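Local coordinates for putative uncharacterized protein (Wolbachia pipientis, PDB 3F4S), which is a DsbA-type thioredoxin-fold oxidoreductase that probably introduces disulfide bonds into other proteins by dithiol-disulfide exchange, at residues L25-N30 / K74-F79; E45-S48 / H53-L56; L49-C54 / T170-F175; K66-D71 / Y201-I206; A92-C97 / S136-D141. The protein carries 1 engineered substitution. One frame throughout, in Å; residues are numbered along the deposited sequence.

Contact 1 (L25-N30 / K74-F79); sequences LLPLPN and KMLYIF
Pro27 rests its ring on Ile78 and Leu76, two side chains that rise from the same face of the strand at 75-79. The tight part is at Ile78. Its delta carbon CD1 comes 3.7 Å from Pro27 CA and 3.8 Å from Pro27 CB, meeting the root of the ring rather than its tip, and the two side chains cross at about a right angle. The outer CH2 is reached less closely: Pro27 CG lies 4.0 Å from Leu76 CD2 and equally far from Ile78 CD1, bridging the two branched residues. Ile78 extends toward Pro27 with CD1 anti to CA (chi2 -178°). The looser side lies along the loop. No hydrogen bond joins the two segments, their nearest CA atoms (Pro27 and Ile78) stay 7.5 Å apart, and Pro29 and Asn30 lead on into solvent. Asp31 OD2 takes the N-H of Leu28, and a weak bond runs from Arg80 NH2 to Leu26 O. The contact is plain apolar packing of the segment between helix 21-24 and strand 33-34 onto the thioredoxin-like sheet. Leu33 of the edge strand 33-34 touches both Leu76 and Ile78, and Asn180 and Asp182 flank Pro27. Strand 75-81 runs between 33-34 and 41-47, while Tyr77 and Met75, pointing from its other face, meet helix 62-70.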
# COMPACT_ATOMS: atom_id res chain seq x y z
N LEU A 25 -1.34 7.22 11.72
CA LEU A 25 -0.53 6.00 11.76
C LEU A 25 -1.19 4.86 12.54
O LEU A 25 -0.54 4.14 13.29
CB LEU A 25 0.86 6.30 12.30
CG LEU A 25 1.72 7.18 11.38
CD1 LEU A 25 3.15 7.25 11.91
CD2 LEU A 25 1.70 6.66 9.94
N LEU A 26 -2.50 4.73 12.37
CA LEU A 26 -3.24 3.60 12.91
C LEU A 26 -4.23 3.14 11.85
O LEU A 26 -4.50 3.87 10.89
CB LEU A 26 -3.96 3.98 14.20
CG LEU A 26 -4.83 5.24 14.21
CD1 LEU A 26 -6.14 5.00 13.46
CD2 LEU A 26 -5.12 5.69 15.64
N PRO A 27 -4.78 1.93 12.01
CA PRO A 27 -5.77 1.45 11.04
C PRO A 27 -7.01 2.34 11.04
O PRO A 27 -7.65 2.51 12.08
CB PRO A 27 -6.10 0.05 11.55
CG PRO A 27 -4.89 -0.35 12.35
CD PRO A 27 -4.44 0.90 13.01
N LEU A 28 -7.32 2.90 9.88
CA LEU A 28 -8.47 3.79 9.74
C LEU A 28 -9.69 3.03 9.23
O LEU A 28 -9.55 1.95 8.64
CB LEU A 28 -8.13 4.95 8.80
CG LEU A 28 -6.94 5.82 9.23
CD1 LEU A 28 -6.50 6.73 8.10
CD2 LEU A 28 -7.26 6.63 10.47
N PRO A 29 -10.90 3.57 9.45
CA PRO A 29 -12.12 2.87 9.04
C PRO A 29 -12.13 2.49 7.56
O PRO A 29 -12.63 1.41 7.23
CB PRO A 29 -13.23 3.88 9.36
CG PRO A 29 -12.67 4.70 10.46
CD PRO A 29 -11.19 4.81 10.20
N ASN A 30 -11.60 3.35 6.70
CA ASN A 30 -11.61 3.08 5.26
C ASN A 30 -10.36 2.38 4.72
O ASN A 30 -10.25 2.13 3.52
CB ASN A 30 -11.87 4.38 4.48
CG ASN A 30 -13.32 4.83 4.54
OD1 ASN A 30 -14.17 4.15 5.11
ND2 ASN A 30 -13.60 5.98 3.95
N LYS A 74 1.86 -12.27 12.14
CA LYS A 74 2.75 -11.43 12.95
C LYS A 74 2.51 -9.95 12.70
O LYS A 74 2.76 -9.13 13.58
CB LYS A 74 4.22 -11.78 12.69
CG LYS A 74 4.66 -13.11 13.29
CD LYS A 74 6.12 -13.38 13.01
CE LYS A 74 6.58 -14.67 13.66
NZ LYS A 74 8.06 -14.85 13.55
N MET A 75 2.04 -9.61 11.51
CA MET A 75 2.00 -8.22 11.08
C MET A 75 0.77 -7.91 10.23
O MET A 75 0.43 -8.67 9.32
CB MET A 75 3.27 -7.88 10.30
CG MET A 75 3.39 -6.41 9.88
SD MET A 75 5.00 -6.06 9.14
CE MET A 75 4.73 -6.64 7.46
N LEU A 76 0.12 -6.80 10.55
CA LEU A 76 -0.98 -6.26 9.76
C LEU A 76 -0.42 -5.28 8.73
O LEU A 76 0.37 -4.40 9.07
CB LEU A 76 -1.97 -5.53 10.67
CG LEU A 76 -3.10 -4.73 10.00
CD1 LEU A 76 -3.97 -5.64 9.16
CD2 LEU A 76 -3.94 -3.99 11.04
N TYR A 77 -0.82 -5.44 7.47
CA TYR A 77 -0.30 -4.61 6.39
C TYR A 77 -1.38 -3.70 5.81
O TYR A 77 -2.44 -4.18 5.39
CB TYR A 77 0.30 -5.50 5.29
CG TYR A 77 0.71 -4.80 4.02
CD1 TYR A 77 1.85 -4.01 3.97
CD2 TYR A 77 -0.03 -4.96 2.85
CE1 TYR A 77 2.24 -3.38 2.80
CE2 TYR A 77 0.35 -4.33 1.67
CZ TYR A 77 1.49 -3.54 1.65
OH TYR A 77 1.88 -2.93 0.47
N ILE A 78 -1.10 -2.40 5.78
CA ILE A 78 -2.02 -1.42 5.24
C ILE A 78 -1.34 -0.62 4.14
O ILE A 78 -0.43 0.18 4.41
CB ILE A 78 -2.51 -0.45 6.33
CG1 ILE A 78 -3.21 -1.22 7.45
CG2 ILE A 78 -3.43 0.61 5.71
CD1 ILE A 78 -3.78 -0.34 8.55
N PHE A 79 -1.78 -0.83 2.90
CA PHE A 79 -1.25 -0.12 1.75
C PHE A 79 -2.13 1.10 1.50
O PHE A 79 -3.36 0.98 1.45
CB PHE A 79 -1.28 -1.01 0.51
CG PHE A 79 -0.70 -0.36 -0.72
CD1 PHE A 79 0.66 -0.12 -0.81
CD2 PHE A 79 -1.52 0.01 -1.77
CE1 PHE A 79 1.20 0.48 -1.94
CE2 PHE A 79 -0.98 0.61 -2.91
CZ PHE A 79 0.38 0.84 -2.99

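Contact 2 (E45-S48 / H53-L56); sequences EYAS and HCSL
Ala47, at the end of strand 41-47, and Cys54, in the first turn of helix 52-60, bring their CA atoms to 6.6 Å. This is the beta-to-alpha passage of the thioredoxin fold, where a CxxC pair opens the helix; the strand ends directly before the short connection, so Ala47, its last residue, faces the second cysteine. No backbone hydrogen bond ties strand to helix here, and the side chains make the contact. Both CB atoms point across the gap. The sulfur of Cys54, anti to its own carbonyl carbon (chi1 -75°), is thereby directed back at the sheet, with SG 3.6 Å from the methyl CB of Ala47. Phe79 of the adjoining strand packs on the same carbon. Ser48 takes part through its backbone, its hydroxyl being turned to Thr50 OG1. Deeper in the strand, Glu45 also points toward the helix without touching this segment; its carboxylate is held from two sides, OE1 by Tyr77 OH and OE2 by His58 NE2. Cys54 is thus buried against the sheet, as the second cysteine is in thioredoxin-like proteins. Just past the strand, the carbonyl oxygen of Ser48 lies 3.8 Å from Cys54 CB.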
# COMPACT_ATOMS: atom_id res chain seq x y z
N GLU A 45 2.24 1.28 4.30
CA GLU A 45 3.07 1.64 3.16
C GLU A 45 2.34 2.67 2.30
O GLU A 45 1.17 2.47 1.96
CB GLU A 45 3.38 0.41 2.31
CG GLU A 45 4.10 0.76 1.02
CD GLU A 45 4.35 -0.44 0.10
OE1 GLU A 45 4.06 -1.59 0.49
OE2 GLU A 45 4.84 -0.22 -1.03
N TYR A 46 3.03 3.75 1.95
CA TYR A 46 2.57 4.66 0.91
C TYR A 46 3.43 4.46 -0.33
O TYR A 46 4.66 4.52 -0.26
CB TYR A 46 2.69 6.11 1.35
CG TYR A 46 1.67 6.57 2.37
CD1 TYR A 46 0.46 7.13 1.96
CD2 TYR A 46 1.92 6.44 3.73
CE1 TYR A 46 -0.47 7.57 2.90
CE2 TYR A 46 0.99 6.87 4.67
CZ TYR A 46 -0.20 7.43 4.25
OH TYR A 46 -1.11 7.86 5.18
N ALA A 47 2.80 4.24 -1.48
CA ALA A 47 3.56 4.08 -2.72
C ALA A 47 2.72 4.44 -3.93
O ALA A 47 1.50 4.37 -3.89
CB ALA A 47 4.09 2.65 -2.84
N SER A 48 3.40 4.83 -5.00
CA SER A 48 2.78 5.04 -6.30
C SER A 48 2.87 3.74 -7.09
O SER A 48 3.94 3.10 -7.12
CB SER A 48 3.52 6.14 -7.05
OG SER A 48 3.30 6.03 -8.44
N HIS A 53 11.16 1.85 -8.48
CA HIS A 53 11.69 1.18 -7.27
C HIS A 53 10.60 0.50 -6.46
O HIS A 53 10.84 -0.55 -5.87
CB HIS A 53 12.44 2.15 -6.38
CG HIS A 53 13.65 2.73 -7.02
ND1 HIS A 53 14.35 3.79 -6.47
CD2 HIS A 53 14.27 2.43 -8.18
CE1 HIS A 53 15.36 4.09 -7.26
NE2 HIS A 53 15.34 3.29 -8.31
N CYS A 54 9.43 1.12 -6.40
CA CYS A 54 8.28 0.53 -5.72
C CYS A 54 7.98 -0.82 -6.34
O CYS A 54 7.86 -1.83 -5.64
CB CYS A 54 7.05 1.44 -5.83
SG CYS A 54 7.07 2.92 -4.77
N SER A 55 7.86 -0.83 -7.66
CA SER A 55 7.57 -2.06 -8.38
C SER A 55 8.60 -3.15 -8.05
O SER A 55 8.23 -4.28 -7.73
CB SER A 55 7.54 -1.80 -9.89
OG SER A 55 7.46 -3.01 -10.60
N LEU A 56 9.88 -2.80 -8.12
CA LEU A 56 10.94 -3.77 -7.86
C LEU A 56 10.83 -4.31 -6.44
O LEU A 56 10.97 -5.51 -6.21
CB LEU A 56 12.33 -3.17 -8.09
CG LEU A 56 12.65 -2.76 -9.53
CD1 LEU A 56 13.98 -2.02 -9.58
CD2 LEU A 56 12.68 -3.97 -10.45

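Contact 3 (L49-C54 / T170-F175); sequences LTCYHC and TAVPIF. Engineered in segment 170-175: Val172 (natural residue Thr).
The ring of Pro173 underlies the sulfur of Cys54: SG stands 3.6 Å from both Pro173 CB and Pro173 CD, so it spans the ring instead of meeting one corner. The peptide bond before Pro173 is cis, and this is the cis-proline loop that faces the CxxC motif in thioredoxin-fold oxidoreductases, here beside the redox pair Cys51 and Cys54. The preceding residue, Val172, is an engineered substitution for Thr. It flanks both cysteines at looser range, its CB 4.4 Å from Cys54 SG, and its carbonyl oxygen O lies 3.9 Å from Cys51 SG. In the conformer described, SG of Cys51 and SG of Cys54 are 3.2 Å apart, too far for a bond; a disulfide between them is also modelled in this crystal, consistent with a mixture of states. Cys51 is the N-cap of helix 52-60. With SG anti to the backbone N (chi1 167°), its sulfur turns back over the helix start and accepts a weak bond from the N-H of Cys54, at 157°. A triethylene glycol molecule lies close to Cys51, at the partly exposed side where a substrate would probably approach. One water bridges the two segments: it lies in the plane of the His53 ring at its edge, 3.0 Å from His53 ND1, and donates to Val172 O over 3.3 Å.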
# COMPACT_ATOMS: atom_id res chain seq x y z
N LEU A 49 1.78 3.36 -7.73
CA LEU A 49 1.76 2.12 -8.50
C LEU A 49 2.66 2.15 -9.73
O LEU A 49 2.97 1.10 -10.30
CB LEU A 49 0.33 1.75 -8.90
CG LEU A 49 -0.60 1.36 -7.74
CD1 LEU A 49 -2.06 1.25 -8.18
CD2 LEU A 49 -0.14 0.04 -7.12
N THR A 50 3.08 3.34 -10.15
CA THR A 50 3.89 3.52 -11.36
C THR A 50 5.35 3.81 -11.02
O THR A 50 6.17 4.09 -11.90
CB THR A 50 3.35 4.67 -12.21
OG1 THR A 50 3.33 5.87 -11.42
CG2 THR A 50 1.94 4.36 -12.72
N CYS A 51 5.68 3.76 -9.74
CA CYS A 51 7.04 4.06 -9.30
C CYS A 51 7.95 2.84 -9.44
O CYS A 51 7.68 1.78 -8.88
CB CYS A 51 7.00 4.56 -7.85
SG CYS A 51 8.61 4.62 -7.06
N TYR A 52 9.03 3.01 -10.19
CA TYR A 52 9.92 1.90 -10.58
C TYR A 52 10.52 1.14 -9.40
O TYR A 52 10.40 -0.10 -9.31
CB TYR A 52 11.00 2.38 -11.56
CG TYR A 52 11.96 1.31 -12.03
CD1 TYR A 52 11.50 0.11 -12.56
CD2 TYR A 52 13.34 1.50 -11.94
CE1 TYR A 52 12.39 -0.88 -12.99
CE2 TYR A 52 14.23 0.52 -12.35
CZ TYR A 52 13.75 -0.66 -12.88
OH TYR A 52 14.65 -1.61 -13.29
N HIS A 53 11.16 1.85 -8.48
CA HIS A 53 11.69 1.18 -7.27
C HIS A 53 10.60 0.50 -6.46
O HIS A 53 10.84 -0.55 -5.87
CB HIS A 53 12.44 2.15 -6.38
CG HIS A 53 13.65 2.73 -7.02
ND1 HIS A 53 14.35 3.79 -6.47
CD2 HIS A 53 14.27 2.43 -8.18
CE1 HIS A 53 15.36 4.09 -7.26
NE2 HIS A 53 15.34 3.29 -8.31
N CYS A 54 9.43 1.12 -6.40
CA CYS A 54 8.28 0.53 -5.72
C CYS A 54 7.98 -0.82 -6.34
O CYS A 54 7.86 -1.83 -5.64
CB CYS A 54 7.05 1.44 -5.83
SG CYS A 54 7.07 2.92 -4.77
N THR A 170 7.43 13.11 0.66
CA THR A 170 7.79 13.72 -0.61
C THR A 170 8.07 12.64 -1.65
O THR A 170 7.45 12.62 -2.73
CB THR A 170 9.01 14.65 -0.47
OG1 THR A 170 10.14 13.89 -0.02
CG2 THR A 170 8.72 15.76 0.53
N ALA A 171 8.98 11.73 -1.33
CA ALA A 171 9.31 10.63 -2.23
C ALA A 171 8.70 9.32 -1.75
O ALA A 171 8.42 9.15 -0.57
CB ALA A 171 10.82 10.49 -2.34
N VAL A 172 8.49 8.40 -2.69
CA VAL A 172 7.96 7.09 -2.36
C VAL A 172 8.93 6.01 -2.84
O VAL A 172 9.73 6.26 -3.75
CB VAL A 172 6.54 6.89 -2.96
CG1 VAL A 172 5.50 7.55 -2.08
CG2 VAL A 172 6.47 7.44 -4.39
N PRO A 173 8.87 4.82 -2.23
CA PRO A 173 7.90 4.47 -1.18
C PRO A 173 8.31 4.92 0.22
O PRO A 173 9.47 5.21 0.50
CB PRO A 173 7.89 2.95 -1.25
CG PRO A 173 9.30 2.60 -1.63
CD PRO A 173 9.79 3.71 -2.52
N ILE A 174 7.33 4.95 1.12
CA ILE A 174 7.58 5.20 2.53
C ILE A 174 6.85 4.13 3.33
O ILE A 174 5.72 3.75 3.00
CB ILE A 174 7.06 6.59 2.95
CG1 ILE A 174 7.90 7.70 2.32
CG2 ILE A 174 7.07 6.72 4.47
CD1 ILE A 174 9.27 7.86 2.94
N PHE A 175 7.51 3.65 4.38
CA PHE A 175 6.94 2.63 5.26
C PHE A 175 6.95 3.10 6.69
O PHE A 175 7.94 3.66 7.17
CB PHE A 175 7.76 1.33 5.18
CG PHE A 175 7.91 0.80 3.79
CD1 PHE A 175 7.04 -0.15 3.30
CD2 PHE A 175 8.94 1.25 2.98
CE1 PHE A 175 7.18 -0.64 2.01
CE2 PHE A 175 9.09 0.76 1.69
CZ PHE A 175 8.20 -0.19 1.21
O HOH W 1 12.60 4.82 -4.32

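Contact 4 (K66-D71 / Y201-I206); sequences KEKYID and YFTNVI
Tyr69 and Ile206 sit where two nearly parallel helices meet: the axes of the short segments 66-70 and 201-206 differ by 9° and approach to 11.7 Å. That spacing is filled largely by the Tyr69 side chain. Methyl CG2 of Ile206 lies over one face of its ring in a CH-pi contact, 3.6 Å from the centroid and 20° off the normal, displaced toward the CD1-CE1 side; CE1 is the nearest ring atom, at 3.4 Å from Ile206 CG2. Ile206 CD1 lies over the same face, toward the CD2-CE2 edge. On the opposite face lies CG of Lys68, so the ring is sandwiched between aliphatic groups. Its phenol end points at the neighbouring helix: Tyr69 OH comes 3.4 Å from Thr203 CB, and Thr203 CG2 sits at the ring edge, close to the plane. The hydroxyl itself is satisfied by Asp207 OD1, one residue beyond the segment, which probably steadies the phenol end. Thr203 OG1 turns instead to the Lys200 carbonyl of its own helix. At the rim, the Lys68 chain crosses Thr203 at about a right angle, with Lys68 CD 4.0 Å from Thr203 CG2. The helix 62-70 widens into a pi-type turn here, Lys66 O accepting from both Ile70 N and Asp71 N, while Lys66 NZ bridges to the syn side of Asp71 OD1 at 2.9 Å. Beneath the pair lies the sheet: Met75 of strand 75-81 touches Tyr69 and Ile206, while Phe202 packs against Phe175 and Ile177 of strand 174-179.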
# COMPACT_ATOMS: atom_id res chain seq x y z
N LYS A 66 5.48 -10.86 3.04
CA LYS A 66 4.12 -11.36 3.20
C LYS A 66 4.11 -12.79 3.73
O LYS A 66 3.35 -13.12 4.64
CB LYS A 66 3.35 -11.26 1.88
CG LYS A 66 1.91 -11.74 1.99
CD LYS A 66 1.19 -11.60 0.66
CE LYS A 66 -0.29 -11.98 0.78
NZ LYS A 66 -0.50 -13.44 0.96
N GLU A 67 4.96 -13.64 3.16
CA GLU A 67 5.04 -15.04 3.59
C GLU A 67 5.53 -15.15 5.04
O GLU A 67 5.00 -15.94 5.82
CB GLU A 67 5.95 -15.86 2.67
CG GLU A 67 6.09 -17.32 3.10
CD GLU A 67 7.16 -18.07 2.34
OE1 GLU A 67 7.85 -17.45 1.50
OE2 GLU A 67 7.32 -19.29 2.57
N LYS A 68 6.53 -14.36 5.38
CA LYS A 68 7.15 -14.44 6.70
C LYS A 68 6.33 -13.80 7.82
O LYS A 68 6.30 -14.31 8.95
CB LYS A 68 8.54 -13.80 6.64
CG LYS A 68 9.46 -14.13 7.80
CD LYS A 68 10.84 -13.53 7.56
CE LYS A 68 11.80 -13.80 8.71
NZ LYS A 68 12.22 -15.23 8.77
N TYR A 69 5.64 -12.70 7.52
CA TYR A 69 5.06 -11.88 8.58
C TYR A 69 3.55 -11.66 8.51
O TYR A 69 2.90 -11.48 9.54
CB TYR A 69 5.75 -10.51 8.64
CG TYR A 69 7.21 -10.60 8.98
CD1 TYR A 69 7.64 -11.00 10.24
CD2 TYR A 69 8.18 -10.29 8.03
CE1 TYR A 69 8.98 -11.08 10.55
CE2 TYR A 69 9.52 -10.37 8.33
CZ TYR A 69 9.91 -10.76 9.59
OH TYR A 69 11.25 -10.84 9.87
N ILE A 70 2.99 -11.65 7.30
CA ILE A 70 1.57 -11.34 7.15
C ILE A 70 0.72 -12.62 7.16
O ILE A 70 -0.28 -12.71 7.89
CB ILE A 70 1.31 -10.53 5.85
CG1 ILE A 70 2.17 -9.26 5.85
CG2 ILE A 70 -0.17 -10.20 5.72
CD1 ILE A 70 2.12 -8.47 4.54
N ASP A 71 1.13 -13.59 6.37
CA ASP A 71 0.46 -14.88 6.31
C ASP A 71 0.54 -15.60 7.67
O ASP A 71 -0.30 -16.43 8.00
CB ASP A 71 1.10 -15.76 5.23
CG ASP A 71 0.89 -15.20 3.84
OD1 ASP A 71 0.09 -14.26 3.68
OD2 ASP A 71 1.53 -15.72 2.90
N TYR A 201 16.93 -5.95 5.68
CA TYR A 201 16.65 -4.70 6.37
C TYR A 201 15.31 -4.79 7.09
O TYR A 201 15.20 -4.46 8.28
CB TYR A 201 16.64 -3.52 5.39
CG TYR A 201 16.26 -2.20 6.03
CD1 TYR A 201 17.23 -1.34 6.53
CD2 TYR A 201 14.93 -1.82 6.15
CE1 TYR A 201 16.90 -0.14 7.11
CE2 TYR A 201 14.58 -0.61 6.72
CZ TYR A 201 15.57 0.23 7.21
OH TYR A 201 15.24 1.44 7.79
N PHE A 202 14.28 -5.23 6.37
CA PHE A 202 12.96 -5.37 6.97
C PHE A 202 12.86 -6.49 8.01
O PHE A 202 12.18 -6.34 9.04
CB PHE A 202 11.89 -5.55 5.89
CG PHE A 202 11.51 -4.27 5.20
CD1 PHE A 202 10.81 -3.29 5.88
CD2 PHE A 202 11.86 -4.06 3.88
CE1 PHE A 202 10.46 -2.10 5.25
CE2 PHE A 202 11.51 -2.88 3.24
CZ PHE A 202 10.81 -1.90 3.93
N THR A 203 13.53 -7.62 7.77
CA THR A 203 13.48 -8.70 8.75
C THR A 203 14.11 -8.25 10.07
O THR A 203 13.62 -8.59 11.14
CB THR A 203 14.13 -10.02 8.26
OG1 THR A 203 15.51 -9.80 7.97
CG2 THR A 203 13.42 -10.54 7.02
N ASN A 204 15.19 -7.49 9.98
CA ASN A 204 15.86 -6.95 11.16
C ASN A 204 14.94 -6.03 11.96
O ASN A 204 14.80 -6.18 13.17
CB ASN A 204 17.13 -6.20 10.75
CG ASN A 204 17.86 -5.60 11.94
OD1 ASN A 204 18.06 -4.39 12.01
ND2 ASN A 204 18.26 -6.45 12.88
N VAL A 205 14.32 -5.09 11.26
CA VAL A 205 13.41 -4.13 11.88
C VAL A 205 12.20 -4.84 12.49
O VAL A 205 11.85 -4.61 13.65
CB VAL A 205 12.91 -3.07 10.85
CG1 VAL A 205 11.72 -2.31 11.40
CG2 VAL A 205 14.04 -2.12 10.47
N ILE A 206 11.58 -5.72 11.71
CA ILE A 206 10.34 -6.37 12.15
C ILE A 206 10.58 -7.39 13.27
O ILE A 206 9.82 -7.43 14.24
CB ILE A 206 9.60 -7.01 10.96
CG1 ILE A 206 9.11 -5.92 10.00
CG2 ILE A 206 8.43 -7.84 11.45
CD1 ILE A 206 8.66 -6.44 8.65

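Contact 5 (A92-C97 / S136-D141); sequences AMLSHC and SNLKQD
Within the helical part of this DsbA-type protein, which lies between strands 75-81 and 174-179, Leu138 packs on Leu94 and Cys97 at the end of helix 86-94. Its isobutyl fork carries the whole contact. The branch CD2 is shared, lying 3.7 Å from Leu94 CD1 and 3.9 Å from Cys97 CB, while the branch CD1 stands 3.9 Å from Cys97 SG. The cysteine is thus clasped by both methyls, and Leu94 meets one of them. The two leucines lie alongside each other, running in opposite senses, with Leu94 CD1 and Leu138 CD2 meeting. Leu138 is extended toward the helix by a chi1 of -172°, with CG anti to the backbone N. Cys97 SG is bonded to Cys146 of helix 140-147, so the leucine packs beside a disulfide, and Leu94 touches Cys146 as well as Phe143. On the helix side, the chain beyond Leu94 keeps helical angles, with Cys97 N bonded to Leu94 O at 2.8 Å. The hydroxyl of Ser95 folds back onto Ala92 O over 2.6 Å, tilted 21° from the carbonyl plane, and also meets His81 NE2. Across the contact, Ser136 OG is bonded to Tyr98 OH, and Tyr98 touches Leu138. Helix 127-135 ends in a Schellman motif with Asn137 as its positive-phi C-prime residue (phi 59°), and Lys139 is the N-cap of helix 140-147. The loop between these two helices thus packs on the end of helix 86-94, beside the disulfide, within the helical insertion of a DsbA-type thioredoxin fold.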
# COMPACT_ATOMS: atom_id res chain seq x y z
N ALA A 92 -5.14 3.57 -9.12
CA ALA A 92 -5.58 3.62 -7.73
C ALA A 92 -7.11 3.63 -7.65
O ALA A 92 -7.70 2.97 -6.80
CB ALA A 92 -4.99 4.84 -7.02
N MET A 93 -7.75 4.39 -8.53
CA MET A 93 -9.21 4.40 -8.59
C MET A 93 -9.75 3.01 -8.92
O MET A 93 -10.71 2.54 -8.30
CB MET A 93 -9.69 5.44 -9.61
CG MET A 93 -9.41 6.89 -9.19
SD MET A 93 -9.66 8.08 -10.52
CE MET A 93 -11.41 7.86 -10.86
N LEU A 94 -9.14 2.36 -9.90
CA LEU A 94 -9.60 1.04 -10.33
C LEU A 94 -9.49 0.01 -9.20
O LEU A 94 -10.30 -0.91 -9.13
CB LEU A 94 -8.84 0.57 -11.57
CG LEU A 94 -9.32 -0.73 -12.23
CD1 LEU A 94 -10.82 -0.69 -12.50
CD2 LEU A 94 -8.53 -1.00 -13.50
N SER A 95 -8.51 0.17 -8.32
CA SER A 95 -8.33 -0.78 -7.22
C SER A 95 -9.58 -0.88 -6.35
O SER A 95 -9.80 -1.89 -5.69
CB SER A 95 -7.11 -0.42 -6.37
OG SER A 95 -7.39 0.68 -5.52
N HIS A 96 -10.40 0.17 -6.36
CA HIS A 96 -11.62 0.16 -5.56
C HIS A 96 -12.72 -0.72 -6.14
O HIS A 96 -13.76 -0.93 -5.50
CB HIS A 96 -12.11 1.59 -5.36
CG HIS A 96 -11.27 2.37 -4.39
ND1 HIS A 96 -11.73 2.74 -3.15
CD2 HIS A 96 -9.99 2.80 -4.47
CE1 HIS A 96 -10.77 3.39 -2.51
NE2 HIS A 96 -9.71 3.44 -3.29
N CYS A 97 -12.50 -1.24 -7.35
CA CYS A 97 -13.39 -2.26 -7.92
C CYS A 97 -13.14 -3.64 -7.30
O CYS A 97 -13.83 -4.60 -7.61
CB CYS A 97 -13.20 -2.35 -9.44
SG CYS A 97 -14.50 -1.61 -10.47
N SER A 136 -8.90 -10.35 -14.66
CA SER A 136 -9.57 -10.54 -13.38
C SER A 136 -11.09 -10.64 -13.53
O SER A 136 -11.82 -10.60 -12.54
CB SER A 136 -9.22 -9.42 -12.40
OG SER A 136 -9.64 -8.17 -12.89
N ASN A 137 -11.56 -10.80 -14.77
CA ASN A 137 -12.99 -10.95 -15.03
C ASN A 137 -13.85 -9.79 -14.54
O ASN A 137 -15.02 -9.98 -14.20
CB ASN A 137 -13.49 -12.28 -14.44
CG ASN A 137 -12.62 -13.44 -14.85
OD1 ASN A 137 -12.00 -14.11 -14.01
ND2 ASN A 137 -12.53 -13.67 -16.14
N LEU A 138 -13.27 -8.60 -14.50
CA LEU A 138 -14.01 -7.39 -14.19
C LEU A 138 -14.76 -6.95 -15.44
O LEU A 138 -14.16 -6.76 -16.49
CB LEU A 138 -13.05 -6.28 -13.72
CG LEU A 138 -13.66 -4.99 -13.17
CD1 LEU A 138 -14.48 -5.27 -11.92
CD2 LEU A 138 -12.58 -3.96 -12.89
N LYS A 139 -16.08 -6.81 -15.33
CA LYS A 139 -16.88 -6.46 -16.50
C LYS A 139 -16.64 -5.01 -16.93
O LYS A 139 -16.29 -4.16 -16.11
CB LYS A 139 -18.37 -6.71 -16.25
CG LYS A 139 -18.76 -8.17 -16.41
CD LYS A 139 -20.26 -8.37 -16.27
CE LYS A 139 -21.03 -7.74 -17.42
NZ LYS A 139 -22.47 -8.14 -17.41
N GLN A 140 -16.83 -4.74 -18.21
CA GLN A 140 -16.54 -3.40 -18.74
C GLN A 140 -17.32 -2.29 -18.02
O GLN A 140 -16.76 -1.23 -17.74
CB GLN A 140 -16.78 -3.34 -20.25
CG GLN A 140 -16.27 -2.05 -20.88
CD GLN A 140 -14.79 -1.82 -20.62
OE1 GLN A 140 -14.01 -2.77 -20.55
NE2 GLN A 140 -14.39 -0.57 -20.49
N ASP A 141 -18.59 -2.53 -17.73
CA ASP A 141 -19.38 -1.49 -17.06
C ASP A 141 -18.84 -1.16 -15.66
O ASP A 141 -18.80 0.01 -15.26
CB ASP A 141 -20.89 -1.83 -17.01
CG ASP A 141 -21.18 -3.18 -16.37
OD1 ASP A 141 -20.24 -3.88 -15.94
OD2 ASP A 141 -22.38 -3.55 -16.31

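In the fold
Contacts 2 and 3 form the redox centre: their centres lie 4 Å apart, they share His53 and Cys54 on helix 52-60, and neighbouring strands 41-47 and 174-179 back them. Contact 1 lies about 17 Å from contact 2, centre to centre, on the same sheet through strand 75-81, which pairs with 41-47. Contact 4 joins helices 62-70 and 199-216 beside it, touching contact 1 through Met75 and contact 3 where Phe202 meets Phe175. Contact 5, in the helical insertion, is about 30 Å from contact 4 and nests in the loop closed by contact 3. The chain leaves the thioredoxin core after strand 75-81 and returns at the cis-proline, which meets the CxxC pair in the probable active site.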